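Local coordinates for flavoredoxin (Desulfovibrio vulgaris str. 'Miyazaki F', PDB 2D5M), which binds flavin mononucleotide and probably transfers electrons through it, at residues A[21-24]-A[25-29]; A[88-92]-A[93-97]; A[49-52]-A[53-56]. All coordinates share one frame; numbering follows the deposited sequence.

How the interactions relate
From the N terminus, interaction 1 comes first. It closes the hairpin loop between strand 14-22 and strand 28-41. Interaction 3 follows at residues 49-56, where the chain leaves strand 44-48 and turns into helix 55-63. Interaction 2 is last, at the start of the short helix 92-96. The three lie in series; none crosses or encloses another. They meet in space around the FMN phosphate, which takes bonds from Asn29, Tyr55, Thr56 and Lys92. Tyr55 of interaction 3 also reaches Asp23 of interaction 1 through its hydroxyl, and Glu88 of interaction 2 packs on the Tyr55 ring.

Interaction 1. Residues A[21-24]-A[25-29]. With FMN (flavin mononucleotide), chain E.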
loop_
_atom_site.group_PDB
_atom_site.type_symbol
_atom_site.label_atom_id
_atom_site.label_comp_id
_atom_site.label_asym_id
_atom_site.label_seq_id
_atom_site.Cartn_x
_atom_site.Cartn_y
_atom_site.Cartn_z
ATOM N N THR A 21 -19.035 -5.630 1.327
ATOM C CA THR A 21 -19.714 -6.643 0.544
ATOM C C THR A 21 -21.149 -6.873 1.047
ATOM O O THR A 21 -21.510 -6.444 2.141
ATOM C CB THR A 21 -18.988 -7.996 0.641
ATOM O OG1 THR A 21 -18.904 -8.409 2.009
ATOM C CG2 THR A 21 -17.611 -8.000 -0.025
ATOM N N TYR A 22 -21.942 -7.532 0.213
ATOM C CA TYR A 22 -23.209 -8.126 0.628
ATOM C C TYR A 22 -23.094 -9.647 0.638
ATOM O O TYR A 22 -22.549 -10.231 -0.307
ATOM C CB TYR A 22 -24.333 -7.748 -0.350
ATOM C CG TYR A 22 -24.775 -6.327 -0.328
ATOM C CD1 TYR A 22 -25.272 -5.718 0.784
ATOM C CD2 TYR A 22 -24.677 -5.551 -1.519
ATOM C CE1 TYR A 22 -25.679 -4.379 0.783
ATOM C CE2 TYR A 22 -25.081 -4.230 -1.518
ATOM C CZ TYR A 22 -25.601 -3.645 -0.376
ATOM O OH TYR A 22 -25.969 -2.338 -0.418
ATOM N N ASP A 23 -23.615 -10.302 1.678
ATOM C CA ASP A 23 -23.708 -11.755 1.668
ATOM C C ASP A 23 -24.910 -12.196 0.861
ATOM O O ASP A 23 -25.612 -11.407 0.225
ATOM C CB ASP A 23 -23.650 -12.342 3.074
ATOM C CG ASP A 23 -24.972 -12.336 3.849
ATOM O OD1 ASP A 23 -25.980 -11.759 3.385
ATOM O OD2 ASP A 23 -24.946 -12.911 4.952
ATOM N N ARG A 24 -25.147 -13.497 0.863
ATOM C CA ARG A 24 -26.209 -14.076 0.018
ATOM C C ARG A 24 -27.607 -13.619 0.407
ATOM O O ARG A 24 -28.489 -13.675 -0.473
ATOM C CB ARG A 24 -26.106 -15.587 0.031
ATOM C CG ARG A 24 -26.428 -16.191 1.401
ATOM C CD ARG A 24 -25.877 -17.658 1.418
ATOM N NE ARG A 24 -26.057 -18.281 2.710
ATOM C CZ ARG A 24 -25.279 -18.023 3.741
ATOM N NH1 ARG A 24 -24.236 -17.191 3.703
ATOM N NH2 ARG A 24 -25.529 -18.649 4.899
ATOM N N ASP A 25 -27.770 -13.162 1.621
ATOM C CA ASP A 25 -29.041 -12.642 2.137
ATOM C C ASP A 25 -29.042 -11.114 2.153
ATOM O O ASP A 25 -29.917 -10.552 2.782
ATOM C CB ASP A 25 -29.277 -13.199 3.540
ATOM C CG ASP A 25 -29.468 -14.706 3.502
ATOM O OD1 ASP A 25 -30.348 -15.052 2.690
ATOM O OD2 ASP A 25 -28.766 -15.446 4.236
ATOM N N SER A 26 -28.101 -10.492 1.450
ATOM C CA SER A 26 -28.009 -9.041 1.283
ATOM C C SER A 26 -27.654 -8.358 2.570
ATOM O O SER A 26 -27.858 -7.138 2.754
ATOM C CB SER A 26 -29.301 -8.460 0.675
ATOM O OG SER A 26 -29.488 -8.955 -0.636
ATOM N N ARG A 27 -27.065 -9.083 3.529
ATOM C CA ARG A 27 -26.546 -8.459 4.737
ATOM C C ARG A 27 -25.243 -7.738 4.416
ATOM O O ARG A 27 -24.332 -8.349 3.839
ATOM C CB ARG A 27 -26.298 -9.529 5.827
ATOM C CG ARG A 27 -27.513 -10.337 6.173
ATOM C CD ARG A 27 -27.281 -11.530 7.058
ATOM N NE ARG A 27 -26.500 -11.257 8.248
ATOM C CZ ARG A 27 -25.238 -11.601 8.545
ATOM N NH1 ARG A 27 -24.470 -12.302 7.737
ATOM N NH2 ARG A 27 -24.718 -11.246 9.726
ATOM N N PRO A 28 -25.107 -6.465 4.752
ATOM C CA PRO A 28 -23.899 -5.725 4.451
ATOM C C PRO A 28 -22.789 -6.016 5.440
ATOM O O PRO A 28 -23.033 -6.213 6.630
ATOM C CB PRO A 28 -24.352 -4.263 4.534
ATOM C CG PRO A 28 -25.368 -4.291 5.621
ATOM C CD PRO A 28 -26.132 -5.580 5.425
ATOM N N ASN A 29 -21.548 -5.994 4.958
ATOM C CA ASN A 29 -20.385 -6.273 5.790
ATOM C C ASN A 29 -19.211 -5.373 5.395
ATOM O O ASN A 29 -19.173 -4.845 4.291
ATOM C CB ASN A 29 -19.963 -7.722 5.621
ATOM C CG ASN A 29 -19.042 -8.230 6.726
ATOM O OD1 ASN A 29 -19.070 -7.718 7.858
ATOM N ND2 ASN A 29 -18.264 -9.259 6.409
HETATM N N1 FMN E . -7.514 -10.066 6.862
HETATM C C2 FMN E . -7.252 -10.438 5.570
HETATM O O2 FMN E . -7.671 -11.515 5.123
HETATM N N3 FMN E . -6.474 -9.598 4.778
HETATM C C4 FMN E . -5.901 -8.417 5.193
HETATM O O4 FMN E . -5.211 -7.732 4.408
HETATM C C4A FMN E . -6.129 -8.057 6.550
HETATM N N5 FMN E . -5.548 -6.937 7.044
HETATM C C5A FMN E . -5.944 -6.563 8.304
HETATM C C6 FMN E . -5.374 -5.375 8.842
HETATM C C7 FMN E . -5.724 -4.869 10.084
HETATM C C7M FMN E . -5.077 -3.635 10.666
HETATM C C8 FMN E . -6.740 -5.582 10.824
HETATM C C8M FMN E . -7.216 -5.004 12.147
HETATM C C9 FMN E . -7.247 -6.777 10.344
HETATM C C9A FMN E . -6.879 -7.277 9.105
HETATM N N10 FMN E . -7.341 -8.504 8.580
HETATM C C10 FMN E . -7.025 -8.874 7.296
HETATM C "C1'" FMN E . -8.245 -9.363 9.395
HETATM C "C2'" FMN E . -9.709 -9.244 8.978
HETATM O "O2'" FMN E . -10.136 -7.882 8.857
HETATM C "C3'" FMN E . -10.570 -9.929 10.044
HETATM O "O3'" FMN E . -10.295 -11.346 9.954
HETATM C "C4'" FMN E . -12.063 -9.667 9.912
HETATM O "O4'" FMN E . -12.653 -10.076 11.177
HETATM C "C5'" FMN E . -12.717 -10.407 8.799
HETATM O "O5'" FMN E . -14.143 -10.073 8.819
HETATM P P FMN E . -15.220 -10.955 8.011
HETATM O O1P FMN E . -15.135 -12.399 8.527
HETATM O O2P FMN E . -14.940 -10.903 6.528
HETATM O O3P FMN E . -16.506 -10.258 8.417
HETATM O O HOH W 1 -30.557 -11.499 -0.797
#
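With chi1 at 82°, Asp23 holds its CG between its own backbone N and carbonyl carbon, which turns the carboxylate in toward Arg27. Arg27 bends at chi3 (49°) and brings NH1 back to meet it. The two residues sit in a beta hairpin: a type I turn from Asp23 to Ser26 joins strand 14-22 to strand 28-41. OD2 of Asp23 forms a salt bridge with Arg27 NH1 at 2.9 Å. The oxygen lies at the edge of the guanidinium, near its plane. The carboxylate itself is tilted, its plane 51° from that of the guanidinium. OD2 also bonds the hydroxyl of Tyr55 on helix 55-63.

The other oxygen, OD1, works on the loop backbone. It accepts from Asp25 N and Arg27 N on opposite faces of the carboxylate plane. The Arg27 N bond is the straighter of the two. One side chain therefore grips two peptide N-H groups of the loop. The turn itself is closed by Ser26 N to Asp23 O at 2.9 Å.

Beyond the turn the strands pair. Thr21 and Asn29 form an antiparallel hydrogen-bonded pair, and Tyr22 with Pro28 is the non-hydrogen-bonded pair beside it. Tyr22 CE1 comes to 4.0 Å from Pro28 CB. A water bridges Arg24 O and Ser26 OG at the outer end of the loop. On the opposite face of the sheet from Tyr22, the Asn29 side chain reaches the FMN phosphate. Asn29 ND2 gives a nearly straight bond to the phosphate oxygen O3P of FMN, 2.8 Å long.

Interaction 2. Residues A[88-92]-A[93-97]; sequences ENEDK and FASLG. With FMN (flavin mononucleotide), chain E.
Ser95 and Glu90 meet through a side-chain hydrogen bond at the start of helix 92-96. Ser95 OG donates to Glu90 OE2 at 2.6 Å and comes in from above the carboxylate plane. The Glu90 chain is extended, with CG anti to the backbone N (chi1 176°), and this carries the carboxylate out to the serine. OE2 also bonds the hydroxyl of Tyr81 on helix 76-82.

The capping bonds come from Asp91, the N-cap residue. Asp91 OD1 accepts from Ala94 N at 3.0 Å, well above the carboxylate plane. The same Asp91 OD1 takes a weak, strongly bent bond from Phe93 N at 2.9 Å.

Backbone bonds carry on from the cap. Ser95 N donates to Asp91 O, and Leu96 N to Lys92 O at 2.9 Å.

The bonds to the cofactor come from Lys92. Its extended side chain leads away from the helix to FMN, where Lys92 NZ bonds phosphate oxygen O3P of FMN at 2.8 Å. A weaker bond runs from NZ to O5'. The carbonyls of Ile30, Tyr85 and Ala82 accept from NZ as well.

The helix start thus has its first turn held by carboxylates, while a buried ammonium, held by three carbonyls and the phosphate, probably offsets phosphate charge.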
loop_
_atom_site.group_PDB
_atom_site.type_symbol
_atom_site.label_atom_id
_atom_site.label_comp_id
_atom_site.label_asym_id
_atom_site.label_seq_id
_atom_site.Cartn_x
_atom_site.Cartn_y
_atom_site.Cartn_z
ATOM N N GLU A 88 -19.990 -13.012 9.819
ATOM C CA GLU A 88 -20.750 -14.234 9.514
ATOM C C GLU A 88 -22.094 -14.251 10.246
ATOM O O GLU A 88 -23.126 -14.594 9.638
ATOM C CB GLU A 88 -19.914 -15.455 9.838
ATOM C CG GLU A 88 -20.609 -16.764 9.492
ATOM C CD GLU A 88 -19.895 -18.018 9.952
ATOM O OE1 GLU A 88 -18.815 -17.972 10.569
ATOM O OE2 GLU A 88 -20.481 -19.078 9.687
ATOM N N ASN A 89 -22.069 -13.867 11.538
ATOM C CA ASN A 89 -23.272 -13.873 12.348
ATOM C C ASN A 89 -23.466 -12.557 13.095
ATOM O O ASN A 89 -24.020 -12.532 14.166
ATOM C CB ASN A 89 -23.311 -15.069 13.283
ATOM C CG ASN A 89 -23.680 -16.360 12.533
ATOM O OD1 ASN A 89 -24.818 -16.546 12.081
ATOM N ND2 ASN A 89 -22.730 -17.247 12.422
ATOM N N GLU A 90 -23.020 -11.448 12.501
ATOM C CA GLU A 90 -23.139 -10.122 13.084
ATOM C C GLU A 90 -23.226 -9.089 11.965
ATOM O O GLU A 90 -22.435 -9.168 11.016
ATOM C CB GLU A 90 -21.913 -9.804 13.931
ATOM C CG GLU A 90 -21.952 -8.388 14.476
ATOM C CD GLU A 90 -20.799 -8.014 15.382
ATOM O OE1 GLU A 90 -20.146 -8.844 16.019
ATOM O OE2 GLU A 90 -20.620 -6.773 15.516
ATOM N N ASP A 91 -24.135 -8.146 12.105
ATOM C CA ASP A 91 -24.187 -6.967 11.230
ATOM C C ASP A 91 -23.338 -5.895 11.903
ATOM O O ASP A 91 -23.751 -5.238 12.852
ATOM C CB ASP A 91 -25.643 -6.521 11.040
ATOM C CG ASP A 91 -25.765 -5.325 10.119
ATOM O OD1 ASP A 91 -24.798 -4.544 9.991
ATOM O OD2 ASP A 91 -26.868 -5.163 9.520
ATOM N N LYS A 92 -22.137 -5.707 11.356
ATOM C CA LYS A 92 -21.206 -4.746 11.906
ATOM C C LYS A 92 -21.640 -3.317 11.697
ATOM O O LYS A 92 -21.264 -2.430 12.468
ATOM C CB LYS A 92 -19.812 -4.937 11.304
ATOM C CG LYS A 92 -19.160 -6.244 11.545
ATOM C CD LYS A 92 -17.763 -6.301 10.923
ATOM C CE LYS A 92 -17.411 -7.713 10.583
ATOM N NZ LYS A 92 -16.130 -7.862 9.878
ATOM N N PHE A 93 -22.417 -3.049 10.626
ATOM C CA PHE A 93 -22.942 -1.693 10.452
ATOM C C PHE A 93 -23.878 -1.344 11.604
ATOM O O PHE A 93 -23.845 -0.225 12.143
ATOM C CB PHE A 93 -23.665 -1.551 9.115
ATOM C CG PHE A 93 -22.726 -1.467 7.922
ATOM C CD1 PHE A 93 -22.314 -0.218 7.473
ATOM C CD2 PHE A 93 -22.284 -2.600 7.269
ATOM C CE1 PHE A 93 -21.481 -0.100 6.382
ATOM C CE2 PHE A 93 -21.430 -2.466 6.161
ATOM C CZ PHE A 93 -21.066 -1.222 5.713
ATOM N N ALA A 94 -24.735 -2.296 12.010
ATOM C CA ALA A 94 -25.586 -2.096 13.140
ATOM C C ALA A 94 -24.782 -1.926 14.399
ATOM O O ALA A 94 -25.033 -1.058 15.217
ATOM C CB ALA A 94 -26.576 -3.282 13.326
ATOM N N SER A 95 -23.782 -2.777 14.622
ATOM C CA SER A 95 -22.979 -2.690 15.839
ATOM C C SER A 95 -22.242 -1.348 15.959
ATOM O O SER A 95 -22.117 -0.804 17.055
ATOM C CB SER A 95 -21.907 -3.785 15.860
ATOM O OG SER A 95 -22.571 -5.026 15.851
ATOM N N LEU A 96 -21.741 -0.847 14.836
ATOM C CA LEU A 96 -20.897 0.358 14.804
ATOM C C LEU A 96 -21.677 1.622 14.617
ATOM O O LEU A 96 -21.104 2.708 14.696
ATOM C CB LEU A 96 -19.838 0.182 13.719
ATOM C CG LEU A 96 -18.779 -0.881 14.022
ATOM C CD1 LEU A 96 -17.904 -1.145 12.805
ATOM C CD2 LEU A 96 -17.949 -0.519 15.220
ATOM N N GLY A 97 -22.980 1.516 14.308
ATOM C CA GLY A 97 -23.783 2.696 13.996
ATOM C C GLY A 97 -23.347 3.395 12.724
ATOM O O GLY A 97 -23.350 4.628 12.656
HETATM N N1 FMN E . -7.514 -10.066 6.862
HETATM C C2 FMN E . -7.252 -10.438 5.570
HETATM O O2 FMN E . -7.671 -11.515 5.123
HETATM N N3 FMN E . -6.474 -9.598 4.778
HETATM C C4 FMN E . -5.901 -8.417 5.193
HETATM O O4 FMN E . -5.211 -7.732 4.408
HETATM C C4A FMN E . -6.129 -8.057 6.550
HETATM N N5 FMN E . -5.548 -6.937 7.044
HETATM C C5A FMN E . -5.944 -6.563 8.304
HETATM C C6 FMN E . -5.374 -5.375 8.842
HETATM C C7 FMN E . -5.724 -4.869 10.084
HETATM C C7M FMN E . -5.077 -3.635 10.666
HETATM C C8 FMN E . -6.740 -5.582 10.824
HETATM C C8M FMN E . -7.216 -5.004 12.147
HETATM C C9 FMN E . -7.247 -6.777 10.344
HETATM C C9A FMN E . -6.879 -7.277 9.105
HETATM N N10 FMN E . -7.341 -8.504 8.580
HETATM C C10 FMN E . -7.025 -8.874 7.296
HETATM C "C1'" FMN E . -8.245 -9.363 9.395
HETATM C "C2'" FMN E . -9.709 -9.244 8.978
HETATM O "O2'" FMN E . -10.136 -7.882 8.857
HETATM C "C3'" FMN E . -10.570 -9.929 10.044
HETATM O "O3'" FMN E . -10.295 -11.346 9.954
HETATM C "C4'" FMN E . -12.063 -9.667 9.912
HETATM O "O4'" FMN E . -12.653 -10.076 11.177
HETATM C "C5'" FMN E . -12.717 -10.407 8.799
HETATM O "O5'" FMN E . -14.143 -10.073 8.819
HETATM P P FMN E . -15.220 -10.955 8.011
HETATM O O1P FMN E . -15.135 -12.399 8.527
HETATM O O2P FMN E . -14.940 -10.903 6.528
HETATM O O3P FMN E . -16.506 -10.258 8.417
#

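Interaction 3. Residues A[49-52]-A[53-56]; sequences SLRK and ATYT. With FMN (flavin mononucleotide), chain E.
The loop that leads from strand 44-48 into helix 55-63 forms part of the FMN site, and a type I turn from Arg51 to Thr54 shapes it. Arg51 O accepts two bonds from Thr54. Thr54 OG1 donates to Arg51 O in the carbonyl plane at 2.8 Å, while Thr54 N comes from above that plane. Thr54 is the N-cap of the helix, and its OG1 also caps Tyr57 N. Chi1 of 65° sets OG1 between the backbone N and the carbonyl carbon, within range of both. The methyl CG2 of Thr54 lies 3.3 Å from Arg51 NH2, the two side chains crossing at about a right angle.

The Arg51 chain bends at chi3 (-64°), and its guanidinium returns to the flavin. Arg51 NH2 gives an almost straight bond to FMN N1 at 3.0 Å, in the guanidinium plane, and a second to the ribityl O3'. Arg51 N bonds FMN O2, and Ser49 O accepts from FMN N3 at 2.9 Å. The pyrimidine edge is thus held by main chain and side chain together. This positive group beside N1 would probably favour negative charge there on reduction.

At the helix start, Tyr55 N donates to FMN O1P at 2.9 Å. Thr56 N donates to FMN O2P, as does Thr56 OG1 at 2.7 Å. The start of helix 55-63 probably helps to stabilise the phosphate charge.

Ser49 OG hydrogen-bonds to Cys39 O of the second subunit. Leu50 CD1 touches Thr56 CG2 at 3.9 Å. Leu50 also touches Met31 of strand 28-41, Phe134 of strand 133-144 and Ile60 of helix 55-63.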
loop_
_atom_site.group_PDB
_atom_site.type_symbol
_atom_site.label_atom_id
_atom_site.label_comp_id
_atom_site.label_asym_id
_atom_site.label_seq_id
_atom_site.Cartn_x
_atom_site.Cartn_y
_atom_site.Cartn_z
ATOM N N SER A 49 -5.497 -9.047 -0.620
ATOM C CA SER A 49 -5.262 -10.429 -0.188
ATOM C C SER A 49 -6.178 -10.750 0.953
ATOM O O SER A 49 -5.899 -10.300 2.054
ATOM C CB SER A 49 -3.801 -10.570 0.233
ATOM O OG SER A 49 -2.939 -10.375 -0.844
ATOM N N LEU A 50 -7.236 -11.510 0.721
ATOM C CA LEU A 50 -8.225 -11.871 1.715
ATOM C C LEU A 50 -8.199 -13.365 1.951
ATOM O O LEU A 50 -8.273 -14.154 1.019
ATOM C CB LEU A 50 -9.638 -11.457 1.251
ATOM C CG LEU A 50 -9.845 -9.982 0.882
ATOM C CD1 LEU A 50 -11.278 -9.627 0.583
ATOM C CD2 LEU A 50 -9.281 -9.080 2.010
ATOM N N ARG A 51 -8.118 -13.743 3.209
ATOM C CA ARG A 51 -8.077 -15.127 3.591
ATOM C C ARG A 51 -9.412 -15.808 3.393
ATOM O O ARG A 51 -10.485 -15.255 3.586
ATOM C CB ARG A 51 -7.661 -15.264 5.072
ATOM C CG ARG A 51 -6.226 -14.892 5.318
ATOM C CD ARG A 51 -5.813 -14.761 6.809
ATOM N NE ARG A 51 -6.615 -13.646 7.272
ATOM C CZ ARG A 51 -7.742 -13.700 7.992
ATOM N NH1 ARG A 51 -8.195 -14.811 8.536
ATOM N NH2 ARG A 51 -8.389 -12.565 8.183
ATOM N N LYS A 52 -9.304 -17.137 3.080
ATOM C CA LYS A 52 -10.507 -17.945 2.854
ATOM C C LYS A 52 -11.417 -18.027 4.042
ATOM O O LYS A 52 -12.631 -18.250 3.922
ATOM C CB LYS A 52 -10.053 -19.321 2.359
ATOM C CG LYS A 52 -9.367 -19.383 1.022
ATOM C CD LYS A 52 -9.008 -20.777 0.581
ATOM C CE LYS A 52 -8.741 -20.776 -0.910
ATOM N NZ LYS A 52 -7.891 -21.919 -1.389
ATOM N N ALA A 53 -10.880 -17.881 5.264
ATOM C CA ALA A 53 -11.671 -17.963 6.470
ATOM C C ALA A 53 -12.573 -16.762 6.649
ATOM O O ALA A 53 -13.513 -16.800 7.450
ATOM C CB ALA A 53 -10.776 -18.108 7.701
ATOM N N THR A 54 -12.295 -15.633 5.980
ATOM C CA THR A 54 -13.116 -14.456 6.199
ATOM C C THR A 54 -14.498 -14.633 5.544
ATOM O O THR A 54 -14.631 -15.256 4.486
ATOM C CB THR A 54 -12.468 -13.183 5.686
ATOM O OG1 THR A 54 -12.336 -13.221 4.292
ATOM C CG2 THR A 54 -11.124 -12.935 6.295
ATOM N N TYR A 55 -15.503 -14.077 6.195
ATOM C CA TYR A 55 -16.859 -14.127 5.599
ATOM C C TYR A 55 -16.869 -13.333 4.286
ATOM O O TYR A 55 -17.538 -13.679 3.306
ATOM C CB TYR A 55 -17.860 -13.621 6.620
ATOM C CG TYR A 55 -19.306 -13.892 6.300
ATOM C CD1 TYR A 55 -19.739 -15.213 6.179
ATOM C CD2 TYR A 55 -20.244 -12.905 6.119
ATOM C CE1 TYR A 55 -21.042 -15.554 5.902
ATOM C CE2 TYR A 55 -21.578 -13.196 5.848
ATOM C CZ TYR A 55 -21.985 -14.518 5.719
ATOM O OH TYR A 55 -23.279 -14.896 5.452
ATOM N N THR A 56 -16.120 -12.234 4.256
ATOM C CA THR A 56 -16.008 -11.398 3.074
ATOM C C THR A 56 -15.524 -12.149 1.858
ATOM O O THR A 56 -16.005 -11.918 0.751
ATOM C CB THR A 56 -15.054 -10.227 3.398
ATOM O OG1 THR A 56 -15.655 -9.439 4.434
ATOM C CG2 THR A 56 -14.808 -9.337 2.225
HETATM N N1 FMN E . -7.514 -10.066 6.862
HETATM C C2 FMN E . -7.252 -10.438 5.570
HETATM O O2 FMN E . -7.671 -11.515 5.123
HETATM N N3 FMN E . -6.474 -9.598 4.778
HETATM C C4 FMN E . -5.901 -8.417 5.193
HETATM O O4 FMN E . -5.211 -7.732 4.408
HETATM C C4A FMN E . -6.129 -8.057 6.550
HETATM N N5 FMN E . -5.548 -6.937 7.044
HETATM C C5A FMN E . -5.944 -6.563 8.304
HETATM C C6 FMN E . -5.374 -5.375 8.842
HETATM C C7 FMN E . -5.724 -4.869 10.084
HETATM C C7M FMN E . -5.077 -3.635 10.666
HETATM C C8 FMN E . -6.740 -5.582 10.824
HETATM C C8M FMN E . -7.216 -5.004 12.147
HETATM C C9 FMN E . -7.247 -6.777 10.344
HETATM C C9A FMN E . -6.879 -7.277 9.105
HETATM N N10 FMN E . -7.341 -8.504 8.580
HETATM C C10 FMN E . -7.025 -8.874 7.296
HETATM C "C1'" FMN E . -8.245 -9.363 9.395
HETATM C "C2'" FMN E . -9.709 -9.244 8.978
HETATM O "O2'" FMN E . -10.136 -7.882 8.857
HETATM C "C3'" FMN E . -10.570 -9.929 10.044
HETATM O "O3'" FMN E . -10.295 -11.346 9.954
HETATM C "C4'" FMN E . -12.063 -9.667 9.912
HETATM O "O4'" FMN E . -12.653 -10.076 11.177
HETATM C "C5'" FMN E . -12.717 -10.407 8.799
HETATM O "O5'" FMN E . -14.143 -10.073 8.819
HETATM P P FMN E . -15.220 -10.955 8.011
HETATM O O1P FMN E . -15.135 -12.399 8.527
HETATM O O2P FMN E . -14.940 -10.903 6.528
HETATM O O3P FMN E . -16.506 -10.258 8.417
HETATM O O HOH W 2 -15.418 -17.780 3.785
#